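Local coordinates for PA1221 (Pseudomonas aeruginosa, PDB 4DG8), which belongs to the ANL superfamily of AMP-binding enzymes, also carries a phosphopantetheine attachment region and binds adenosine monophosphate, at residues T266-D271 with V293-L298. Numbering follows the deposited sequence.
Sequences TLVDLD and VRRALL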
# COMPACT_ATOMS: atom_id res chain seq x y z
N THR A 266 -9.24 -7.02 14.63
CA THR A 266 -10.25 -6.24 15.35
C THR A 266 -11.67 -6.59 14.94
O THR A 266 -12.54 -6.81 15.79
CB THR A 266 -10.02 -4.74 15.14
OG1 THR A 266 -8.66 -4.44 15.47
CG2 THR A 266 -10.93 -3.92 16.04
N LEU A 267 -11.91 -6.62 13.63
CA LEU A 267 -13.25 -6.93 13.13
C LEU A 267 -13.63 -8.32 13.59
O LEU A 267 -14.77 -8.55 14.00
CB LEU A 267 -13.29 -6.84 11.60
CG LEU A 267 -13.04 -5.46 10.98
CD1 LEU A 267 -13.05 -5.56 9.46
CD2 LEU A 267 -14.06 -4.45 11.46
N VAL A 268 -12.67 -9.23 13.58
CA VAL A 268 -12.94 -10.60 13.98
C VAL A 268 -13.23 -10.74 15.47
O VAL A 268 -14.12 -11.50 15.84
CB VAL A 268 -11.83 -11.56 13.53
CG1 VAL A 268 -11.97 -12.91 14.22
CG2 VAL A 268 -11.89 -11.73 12.02
N ASP A 269 -12.49 -10.00 16.31
CA ASP A 269 -12.70 -9.91 17.77
C ASP A 269 -14.09 -9.38 18.10
O ASP A 269 -14.79 -9.91 18.97
CB ASP A 269 -11.74 -8.89 18.41
CG ASP A 269 -10.32 -9.43 18.62
OD1 ASP A 269 -10.11 -10.66 18.61
OD2 ASP A 269 -9.40 -8.59 18.82
N LEU A 270 -14.44 -8.28 17.45
CA LEU A 270 -15.69 -7.57 17.72
C LEU A 270 -16.94 -8.27 17.19
O LEU A 270 -17.92 -8.43 17.90
CB LEU A 270 -15.63 -6.19 17.06
CG LEU A 270 -14.73 -5.12 17.68
CD1 LEU A 270 -14.78 -3.84 16.85
CD2 LEU A 270 -15.16 -4.85 19.10
N ASP A 271 -16.95 -8.55 15.89
CA ASP A 271 -18.13 -9.07 15.22
C ASP A 271 -17.74 -9.92 14.00
O ASP A 271 -17.80 -9.45 12.87
CB ASP A 271 -19.04 -7.92 14.82
CG ASP A 271 -20.22 -8.37 13.98
OD1 ASP A 271 -20.61 -9.55 14.05
OD2 ASP A 271 -20.76 -7.53 13.24
N VAL A 293 -7.37 -15.88 12.47
CA VAL A 293 -7.68 -16.55 11.20
C VAL A 293 -8.54 -17.78 11.47
O VAL A 293 -9.49 -18.04 10.73
CB VAL A 293 -6.40 -16.96 10.42
CG1 VAL A 293 -6.75 -17.87 9.23
CG2 VAL A 293 -5.64 -15.74 9.96
N ARG A 294 -8.21 -18.50 12.54
CA ARG A 294 -8.99 -19.64 13.01
C ARG A 294 -10.41 -19.19 13.33
O ARG A 294 -11.39 -19.80 12.89
CB ARG A 294 -8.36 -20.27 14.28
CG ARG A 294 -7.33 -21.39 14.02
CD ARG A 294 -6.76 -21.97 15.34
NE ARG A 294 -7.67 -22.90 16.00
CZ ARG A 294 -7.70 -24.21 15.77
NH1 ARG A 294 -6.85 -24.73 14.89
NH2 ARG A 294 -8.56 -25.01 16.40
N ARG A 295 -10.55 -18.13 14.12
CA ARG A 295 -11.90 -17.70 14.49
C ARG A 295 -12.73 -17.33 13.23
O ARG A 295 -13.92 -17.72 13.09
CB ARG A 295 -11.84 -16.55 15.50
CG ARG A 295 -13.16 -16.28 16.17
CD ARG A 295 -13.11 -15.16 17.22
NE ARG A 295 -14.45 -14.93 17.75
CZ ARG A 295 -14.86 -13.80 18.29
NH1 ARG A 295 -14.01 -12.79 18.42
NH2 ARG A 295 -16.10 -13.68 18.72
N ALA A 296 -12.09 -16.61 12.31
CA ALA A 296 -12.76 -16.21 11.08
C ALA A 296 -13.19 -17.42 10.24
O ALA A 296 -14.37 -17.57 9.92
CB ALA A 296 -11.89 -15.24 10.24
N LEU A 297 -12.24 -18.31 9.92
CA LEU A 297 -12.54 -19.42 9.01
C LEU A 297 -13.50 -20.45 9.61
O LEU A 297 -14.32 -21.04 8.89
CB LEU A 297 -11.27 -20.07 8.48
CG LEU A 297 -10.51 -19.13 7.55
CD1 LEU A 297 -9.32 -19.83 6.94
CD2 LEU A 297 -11.45 -18.60 6.47
N LEU A 298 -13.41 -20.64 10.92
CA LEU A 298 -14.34 -21.53 11.61
C LEU A 298 -15.75 -20.94 11.59
O LEU A 298 -16.72 -21.69 11.59
CB LEU A 298 -13.90 -21.82 13.05
CG LEU A 298 -12.62 -22.68 13.13
CD1 LEU A 298 -12.12 -22.84 14.56
CD2 LEU A 298 -12.87 -24.04 12.47
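Consecutive β-α-β crossovers in the AMP-binding region bring V268 and D269, at the C-terminal end of helix 261-270, against R295 and A296 of helix 290-299. The two helices link the parallel neighbouring strands 256-260, 280-284 and 304-309, and this pair illustrates how successive crossover helices can meet through a small apolar patch bordered by a long polar side chain. The axes of segments 266-270 and 293-298 come within 9.7 Å at a crossing angle of 61°, and the backbones are nearest at V268 and A296, whose CA atoms are 6.3 Å apart. The small side chain of A296 is consistent with so near an approach. V268 makes contact with both branches: CG2 touches A296 CB at 3.9 Å, while CG1 lies against the aliphatic part of R295, 3.9 Å from both its CB and its CD. F264, one turn before V268, also packs on A296 and adds to the buried side of the patch.

On the exposed side, R295 reaches across to helix 261-270. With CG anti to the backbone N (chi1 -166°) and the chain extended as far as NE, its methylenes slide past V268 and carry the guanidinium to the last turn of that helix. Here V268 O has P272 four residues ahead, which offers no N-H to continue the helical pattern. This carbonyl oxygen sits over a face of the guanidinium, an electrostatic approach rather than a hydrogen bond. The positive group probably also suits the negative end of the helix dipole, with the D269 carboxylate nearby, though beyond salt-bridge distance, and in a weak hydrogen bond with H292. The directional link is R295 NH1 to D269 O, 3.0 Å long: the oxygen lies in the guanidinium plane, whereas NH1 stands above the carbonyl plane, with a C=O...N angle of 98°.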